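Local structure of 6-phospho-beta-glucosidase (Thermotoga maritima, 1UP7) at residues E27-D32 with L307-G312; V48-R53 with E283-L288; E261-A264 with K269-K272. The protein hydrolyses cellobiose 6'-phosphate to glucose 6-phosphate and glucose, as a family 4 glycosidase that depends on NAD+ and manganese. All coordinates share one frame; numbering follows the deposited sequence.

Contact 1: residues E27-D32 with L307-G312; sequences EDVRID and LETDEG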
# COMPACT_ATOMS: atom_id res chain seq x y z
N GLU A 27 7.31 -10.28 42.42
CA GLU A 27 6.13 -10.22 43.29
C GLU A 27 4.82 -10.21 42.50
O GLU A 27 3.76 -10.54 43.05
CB GLU A 27 6.17 -8.96 44.16
CG GLU A 27 7.07 -9.01 45.39
CD GLU A 27 7.84 -7.70 45.59
OE1 GLU A 27 8.70 -7.38 44.70
OE2 GLU A 27 7.58 -7.00 46.61
N ASP A 28 4.88 -9.80 41.23
CA ASP A 28 3.69 -9.77 40.36
C ASP A 28 3.60 -11.04 39.53
O ASP A 28 2.50 -11.50 39.23
CB ASP A 28 3.72 -8.54 39.42
CG ASP A 28 3.94 -7.20 40.15
OD1 ASP A 28 3.31 -6.97 41.22
OD2 ASP A 28 4.72 -6.30 39.72
N VAL A 29 4.75 -11.58 39.10
CA VAL A 29 4.77 -12.78 38.28
C VAL A 29 5.74 -13.81 38.85
O VAL A 29 6.73 -13.47 39.51
CB VAL A 29 5.08 -12.48 36.77
CG1 VAL A 29 4.01 -11.57 36.16
CG2 VAL A 29 6.48 -11.87 36.57
N ARG A 30 5.45 -15.08 38.61
CA ARG A 30 6.25 -16.16 39.13
C ARG A 30 7.52 -16.35 38.27
O ARG A 30 7.44 -16.46 37.04
CB ARG A 30 5.37 -17.40 39.25
CG ARG A 30 5.99 -18.70 38.86
CD ARG A 30 5.20 -19.91 39.34
NE ARG A 30 6.06 -21.06 39.60
CZ ARG A 30 5.80 -21.99 40.51
NH1 ARG A 30 4.71 -21.91 41.27
NH2 ARG A 30 6.64 -23.01 40.68
N ILE A 31 8.67 -16.30 38.91
CA ILE A 31 9.93 -16.61 38.26
C ILE A 31 10.59 -17.74 39.05
O ILE A 31 10.90 -17.58 40.22
CB ILE A 31 10.86 -15.35 38.19
CG1 ILE A 31 10.26 -14.25 37.32
CG2 ILE A 31 12.26 -15.71 37.63
CD1 ILE A 31 10.99 -12.91 37.47
N ASP A 32 10.81 -18.88 38.41
CA ASP A 32 11.39 -20.01 39.16
C ASP A 32 12.90 -20.02 39.10
O ASP A 32 13.56 -20.32 40.09
CB ASP A 32 10.81 -21.34 38.71
CG ASP A 32 9.33 -21.39 38.91
OD1 ASP A 32 8.89 -21.71 40.04
OD2 ASP A 32 8.51 -21.11 38.00
N LEU A 307 4.25 -9.07 29.39
CA LEU A 307 4.13 -10.22 28.48
C LEU A 307 3.58 -11.43 29.23
O LEU A 307 2.93 -12.29 28.63
CB LEU A 307 5.50 -10.57 27.92
CG LEU A 307 5.90 -10.49 26.44
CD1 LEU A 307 4.84 -9.98 25.49
CD2 LEU A 307 7.13 -9.71 26.30
N GLU A 308 3.79 -11.48 30.54
CA GLU A 308 3.28 -12.58 31.38
C GLU A 308 1.85 -12.43 31.87
O GLU A 308 1.20 -13.42 32.06
CB GLU A 308 4.20 -12.82 32.58
CG GLU A 308 5.43 -13.62 32.24
CD GLU A 308 5.05 -15.03 31.84
OE1 GLU A 308 4.62 -15.78 32.74
OE2 GLU A 308 5.16 -15.37 30.63
N THR A 309 1.37 -11.21 32.10
CA THR A 309 -0.01 -11.02 32.55
C THR A 309 -0.95 -10.77 31.37
O THR A 309 -0.51 -10.64 30.21
CB THR A 309 -0.14 -9.81 33.49
OG1 THR A 309 0.21 -8.63 32.75
CG2 THR A 309 0.83 -9.90 34.66
N ASP A 310 -2.22 -10.64 31.69
CA ASP A 310 -3.24 -10.39 30.72
C ASP A 310 -3.84 -9.00 30.88
O ASP A 310 -4.93 -8.74 30.39
CB ASP A 310 -4.28 -11.53 30.80
CG ASP A 310 -5.15 -11.61 29.57
OD1 ASP A 310 -4.61 -11.67 28.44
OD2 ASP A 310 -6.38 -11.56 29.64
N GLU A 311 -3.08 -8.10 31.52
CA GLU A 311 -3.51 -6.72 31.79
C GLU A 311 -3.62 -5.89 30.51
O GLU A 311 -4.65 -5.25 30.27
CB GLU A 311 -2.47 -6.08 32.67
CG GLU A 311 -2.73 -6.16 34.16
CD GLU A 311 -2.32 -4.86 34.81
OE1 GLU A 311 -1.09 -4.56 34.79
OE2 GLU A 311 -3.23 -4.12 35.29
N GLY A 312 -2.54 -5.89 29.72
CA GLY A 312 -2.38 -5.00 28.57
C GLY A 312 -1.74 -3.68 28.98
O GLY A 312 -2.36 -2.88 29.67
O HOH W 1 5.43 -16.46 35.15
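Glu-308, in the last turn of helix 296-308, meets Val-29 of the loop that leads into strand 33-37. The touch is made low on the glutamate: its CB lies 3.8 Å from CG1 of Val-29, and the two side chains cross at a slant. Beyond CB the chain folds at chi2 (-66°), which turns the carboxylate off the valine, to where a water can span to the backbone of Arg-30. This one water bridges the segments, giving one hydrogen to Arg-30 O at 2.8 Å and the other to Glu-308 OE1 at 2.6 Å. The other oxygen, OE2, forms a salt bridge with Lys-75, so the two oxygens of the carboxylate are engaged by different partners.

Thr-309, the first residue to leave helical backbone angles, adds the second apolar touch. Its CG2 stands 3.9 Å from the same Val-29 CG1, roughly at right angles to the valine side chain. With chi1 at 63°, OG1 sits between the backbone N and the carbonyl carbon, and the methyl is the branch presented to Val-29. A single valine methyl thus meets both the end of the helix and the first residue past it.

Past the threonine the chain turns from the valine, and Asp-310 forms a salt bridge with Arg-341 and a hydrogen bond with Ser-342. On the loop side, Arg-30 sends its guanidinium away from the helix to Asp-32, its NE donating almost straight and in plane to OD2 (2.9 Å, 173°).

The contact therefore joins the Rossmann-type NAD-binding part to the C-terminal part, away from the substrate and metal sites. Its direct touches are wholly apolar; the water links two acceptor oxygens that could not bond each other, while Lys-75 probably does most to balance the carboxylate's charge.

Contact 2: residues V48-R53 with E283-L288; sequences VDFVKR and EIPEEL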
# COMPACT_ATOMS: atom_id res chain seq x y z
N VAL A 48 27.77 -13.32 38.79
CA VAL A 48 26.70 -14.20 39.26
C VAL A 48 26.78 -14.49 40.77
O VAL A 48 25.74 -14.63 41.44
CB VAL A 48 26.57 -15.48 38.41
CG1 VAL A 48 25.63 -16.49 39.06
CG2 VAL A 48 26.08 -15.11 37.01
N ASP A 49 27.99 -14.54 41.33
CA ASP A 49 28.12 -14.70 42.77
C ASP A 49 27.55 -13.48 43.48
O ASP A 49 26.91 -13.60 44.52
CB ASP A 49 29.56 -14.87 43.23
CG ASP A 49 30.09 -16.27 43.02
OD1 ASP A 49 29.29 -17.17 42.70
OD2 ASP A 49 31.30 -16.55 43.12
N PHE A 50 27.82 -12.29 42.93
CA PHE A 50 27.22 -11.07 43.44
C PHE A 50 25.69 -11.11 43.28
O PHE A 50 24.96 -10.80 44.22
CB PHE A 50 27.87 -9.84 42.77
CG PHE A 50 27.24 -8.50 43.14
CD1 PHE A 50 26.90 -8.19 44.45
CD2 PHE A 50 27.04 -7.53 42.16
CE1 PHE A 50 26.34 -6.93 44.78
CE2 PHE A 50 26.50 -6.28 42.49
CZ PHE A 50 26.14 -5.99 43.80
N VAL A 51 25.21 -11.54 42.11
CA VAL A 51 23.78 -11.73 41.87
C VAL A 51 23.11 -12.60 42.93
O VAL A 51 22.05 -12.21 43.45
CB VAL A 51 23.48 -12.29 40.43
CG1 VAL A 51 22.01 -12.73 40.31
CG2 VAL A 51 23.81 -11.27 39.40
N LYS A 52 23.72 -13.74 43.25
CA LYS A 52 23.20 -14.67 44.25
C LYS A 52 23.05 -14.00 45.60
O LYS A 52 22.11 -14.29 46.36
CB LYS A 52 24.11 -15.90 44.41
CG LYS A 52 23.99 -16.94 43.31
CD LYS A 52 24.65 -18.24 43.72
CE LYS A 52 24.61 -19.26 42.58
NZ LYS A 52 25.88 -19.40 41.76
N ARG A 53 23.99 -13.11 45.92
CA ARG A 53 23.95 -12.36 47.17
C ARG A 53 22.74 -11.39 47.18
O ARG A 53 22.11 -11.20 48.22
CB ARG A 53 25.24 -11.57 47.34
CG ARG A 53 26.09 -11.91 48.54
CD ARG A 53 27.60 -11.99 48.30
NE ARG A 53 28.19 -10.78 47.72
CZ ARG A 53 29.08 -10.78 46.70
NH1 ARG A 53 29.49 -11.90 46.15
NH2 ARG A 53 29.56 -9.64 46.25
N GLU A 283 25.52 -4.43 47.85
CA GLU A 283 24.49 -3.63 47.20
C GLU A 283 25.07 -3.12 45.89
O GLU A 283 26.29 -3.03 45.76
CB GLU A 283 24.07 -2.48 48.15
CG GLU A 283 22.56 -2.19 48.21
CD GLU A 283 21.74 -3.26 48.92
OE1 GLU A 283 21.80 -3.34 50.18
OE2 GLU A 283 21.02 -4.03 48.21
N ILE A 284 24.22 -2.81 44.91
CA ILE A 284 24.68 -2.31 43.61
C ILE A 284 25.43 -0.98 43.78
O ILE A 284 24.91 -0.04 44.40
CB ILE A 284 23.48 -2.17 42.64
CG1 ILE A 284 22.78 -3.53 42.50
CG2 ILE A 284 23.95 -1.65 41.26
CD1 ILE A 284 21.53 -3.52 41.67
N PRO A 285 26.67 -0.90 43.28
CA PRO A 285 27.48 0.30 43.49
C PRO A 285 26.96 1.46 42.63
O PRO A 285 26.48 1.25 41.49
CB PRO A 285 28.88 -0.11 42.99
CG PRO A 285 28.80 -1.59 42.67
CD PRO A 285 27.36 -1.90 42.45
N GLU A 286 27.07 2.68 43.15
CA GLU A 286 26.61 3.87 42.41
C GLU A 286 27.36 4.03 41.08
O GLU A 286 26.80 4.56 40.13
CB GLU A 286 26.70 5.14 43.29
CG GLU A 286 25.94 6.34 42.72
N GLU A 287 28.62 3.57 41.03
CA GLU A 287 29.45 3.67 39.83
C GLU A 287 28.87 3.00 38.59
O GLU A 287 29.33 3.28 37.47
CB GLU A 287 30.87 3.14 40.06
CG GLU A 287 31.63 2.91 38.74
CD GLU A 287 33.14 2.86 38.87
OE1 GLU A 287 33.70 3.01 39.99
OE2 GLU A 287 33.79 2.66 37.81
N LEU A 288 27.88 2.13 38.75
CA LEU A 288 27.19 1.59 37.58
C LEU A 288 26.36 2.64 36.82
O LEU A 288 25.92 2.40 35.69
CB LEU A 288 26.36 0.33 37.93
CG LEU A 288 25.67 -0.46 36.82
CD1 LEU A 288 26.63 -0.78 35.71
CD2 LEU A 288 25.10 -1.75 37.37
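Phe-50 reaches from helix 41-55 to the loop at Glu-283, Ile-284 and Pro-285, and it carries the whole contact from its side. From CB, the first bond sets CG anti to the backbone N (chi1 175°), which throws the ring outward from the helix axis toward the loop. Along one side of the ring CE1 comes to 4.0 Å from both the N and the O of Glu-283. Along the other, CE2 packs loosely on Pro-285 CD at 4.5 Å. The tip makes the closest approach: CZ lies 3.6 Å from Glu-283 O, with that oxygen placed obliquely to the ring. Ile-284 N lies near the ring plane, 3.9 Å from CZ, so the aromatic edge is set against the peptide unit joining Glu-283 to Ile-284. Further out, Ile-284 CG1 is 4.4 Å from Phe-50 CZ.

The ring also meets Tyr-278, their planes inclined by about 25°, and Pro-16 of helix 15-25. Phe-50 CA sits against one face of the Arg-53 guanidinium, toward its rim, and NH2 of that group hydrogen-bonds to Ala-281 O and Tyr-278 O. This is plain packing of a Rossmann-fold helix, one flanking the parallel sheet, against a connecting loop of the C-terminal domain.

Contact 3: residues E261-A264 with K269-K272; sequences ELRA and KIEK. With G6P (6-O-phosphono-alpha-D-glucopyranose), chain J; NAD (nicotinamide-adenine-dinucleotide), chain I.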
# COMPACT_ATOMS: atom_id res chain seq x y z
N GLU A 261 39.44 10.62 24.39
CA GLU A 261 39.58 9.18 24.52
C GLU A 261 38.37 8.43 23.93
O GLU A 261 37.19 8.86 24.00
CB GLU A 261 39.94 8.79 25.99
CG GLU A 261 39.61 7.35 26.43
CD GLU A 261 39.84 7.05 27.92
OE1 GLU A 261 39.37 7.84 28.80
OE2 GLU A 261 40.47 6.00 28.24
N LEU A 262 38.67 7.32 23.26
CA LEU A 262 37.60 6.48 22.73
C LEU A 262 36.68 6.00 23.85
O LEU A 262 37.16 5.52 24.87
CB LEU A 262 38.16 5.26 21.97
CG LEU A 262 38.82 5.50 20.60
CD1 LEU A 262 39.59 4.27 20.17
CD2 LEU A 262 37.84 5.93 19.51
N ARG A 263 35.37 6.15 23.67
CA ARG A 263 34.43 5.75 24.68
C ARG A 263 34.73 4.31 25.13
O ARG A 263 34.73 4.01 26.33
CB ARG A 263 33.02 5.81 24.12
CG ARG A 263 31.96 5.47 25.14
CD ARG A 263 31.96 6.33 26.43
NE ARG A 263 31.05 5.73 27.41
CZ ARG A 263 31.07 5.96 28.72
NH1 ARG A 263 31.97 6.79 29.25
NH2 ARG A 263 30.19 5.34 29.52
N ALA A 264 35.00 3.41 24.17
CA ALA A 264 35.25 2.01 24.50
C ALA A 264 36.39 1.84 25.49
O ALA A 264 36.32 0.95 26.34
CB ALA A 264 35.50 1.12 23.24
N LYS A 269 37.97 0.86 31.49
CA LYS A 269 38.38 1.30 32.83
C LYS A 269 37.20 1.19 33.81
O LYS A 269 37.36 0.61 34.87
CB LYS A 269 38.93 2.73 32.85
CG LYS A 269 40.39 2.88 32.45
CD LYS A 269 40.56 4.12 31.53
CE LYS A 269 42.01 4.37 31.14
NZ LYS A 269 42.58 5.51 31.94
N ILE A 270 36.05 1.74 33.44
CA ILE A 270 34.87 1.70 34.29
C ILE A 270 34.54 0.25 34.67
O ILE A 270 34.32 -0.08 35.84
CB ILE A 270 33.69 2.35 33.54
CG1 ILE A 270 33.82 3.89 33.55
CG2 ILE A 270 32.32 1.83 34.04
CD1 ILE A 270 33.23 4.52 32.28
N GLU A 271 34.54 -0.62 33.66
CA GLU A 271 34.22 -2.02 33.86
C GLU A 271 35.20 -2.74 34.80
O GLU A 271 34.79 -3.57 35.62
CB GLU A 271 34.19 -2.73 32.52
CG GLU A 271 32.79 -2.81 31.93
CD GLU A 271 32.66 -3.98 30.98
OE1 GLU A 271 33.60 -4.84 30.96
OE2 GLU A 271 31.62 -4.04 30.24
N LYS A 272 36.49 -2.43 34.69
CA LYS A 272 37.47 -3.06 35.55
C LYS A 272 37.30 -2.64 37.01
O LYS A 272 37.62 -3.44 37.90
CB LYS A 272 38.92 -2.77 35.10
C1 G6P J . 22.67 4.83 25.74
C2 G6P J . 22.12 4.02 24.53
C3 G6P J . 22.63 2.58 24.60
C4 G6P J . 24.14 2.63 24.52
C5 G6P J . 24.66 3.38 25.76
C6 G6P J . 26.18 3.50 25.71
O1 G6P J . 22.31 6.22 25.74
O2 G6P J . 20.70 4.00 24.46
O3 G6P J . 22.07 1.74 23.58
O4 G6P J . 24.69 1.32 24.38
O5 G6P J . 24.11 4.72 25.84
O6 G6P J . 26.74 3.50 27.01
P G6P J . 28.25 3.02 27.26
O1P G6P J . 28.43 2.96 28.76
O2P G6P J . 29.33 3.94 26.70
O3P G6P J . 28.38 1.65 26.66
PA NAD I . 30.01 -6.29 27.60
O1A NAD I . 31.28 -6.09 26.87
O2A NAD I . 30.12 -6.31 29.14
O5B NAD I . 29.44 -7.70 27.05
C5B NAD I . 28.52 -8.43 27.82
C4B NAD I . 28.96 -9.88 27.93
O4B NAD I . 28.78 -10.56 26.69
C3B NAD I . 30.42 -10.09 28.33
O3B NAD I . 30.44 -10.76 29.58
C2B NAD I . 31.00 -10.97 27.22
O2B NAD I . 31.88 -11.95 27.72
C1B NAD I . 29.75 -11.62 26.69
N9A NAD I . 29.85 -12.15 25.33
C8A NAD I . 30.56 -11.68 24.24
N7A NAD I . 30.28 -12.51 23.21
C5A NAD I . 29.38 -13.44 23.58
C6A NAD I . 28.78 -14.51 22.94
N6A NAD I . 29.03 -14.79 21.66
N1A NAD I . 27.90 -15.31 23.65
C2A NAD I . 27.63 -15.06 24.98
N3A NAD I . 28.26 -14.02 25.62
C4A NAD I . 29.12 -13.23 24.93
O3 NAD I . 29.04 -5.10 27.11
PN NAD I . 27.74 -4.50 27.83
O1N NAD I . 28.09 -3.08 28.04
O2N NAD I . 27.26 -5.31 28.94
O5D NAD I . 26.59 -4.64 26.73
C5D NAD I . 26.32 -5.81 25.97
C4D NAD I . 25.49 -5.40 24.75
O4D NAD I . 24.23 -4.82 25.10
C3D NAD I . 26.19 -4.36 23.89
O3D NAD I . 25.95 -4.74 22.57
C2D NAD I . 25.50 -3.04 24.22
O2D NAD I . 25.50 -2.08 23.18
C1D NAD I . 24.11 -3.46 24.66
N1N NAD I . 23.72 -2.74 25.87
C2N NAD I . 23.29 -3.53 26.91
C3N NAD I . 22.89 -2.99 28.11
C7N NAD I . 22.46 -3.92 29.21
O7N NAD I . 21.31 -3.69 30.00
N7N NAD I . 23.20 -5.02 29.44
C4N NAD I . 22.93 -1.60 28.23
C5N NAD I . 23.35 -0.77 27.17
C6N NAD I . 23.75 -1.36 25.97
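Arg-263 and Ile-270 stand at about a right angle, with the isoleucine CD1 placed obliquely to the guanidinium, 4.0 Å from NH1. Although its CB points away from 269-272, the arginine chain bends at chi2 (56°), which brings the guanidinium back toward Ile-270 and the substrate. The edge formed by NE and NH2 grips the phosphate of glucose 6-phosphate, with the phosphorus in the guanidinium plane. NE makes a nearly linear bond to O2P (2.6 Å, 171°), and NH2 reaches O1P at 3.1 Å with a weaker branch to O2P.

This is the phosphate end of the family 4 active site, where Arg-263, at the start of helix 263-278, binds substrate from beside Arg-89. The remaining nitrogen, NH1, is held by a salt bridge to Glu-266, and NH2 also donates to Lys-290 O, which together fix the plane of the group.

Two turns along the helix from Arg-263, next to Ile-270, Glu-271 belongs to the NAD pocket, its OE2 2.9 Å from O2A of the NAD diphosphate. Toward solvent, Glu-261 and Lys-269 pass each other obliquely: OE2 rests 3.7 Å from CE, while NZ stays 4.3 Å from OE2, an attraction too long for a salt bridge.

Overall arrangement
From the N terminus the chain passes helix 15-25 and enters 27-32, the first half of contact 1, which closes only when 307-312 ends helix 296-308. Within that span, helix 41-55 supplies 48-53, and contact 2 closes when the loop after helix 263-278 arrives at 283-288. Contact 3 lies inside both, a short closure between the start of helix 263-278 and its middle. Nothing crosses. Contacts 1 and 2 each tie the Rossmann-type domain to the C-terminal domain, with centres 25 Å apart. Contact 3 stays within the C-terminal domain and touches contact 2 where Glu-287 OE2 comes 3.4 Å from Ile-270 O.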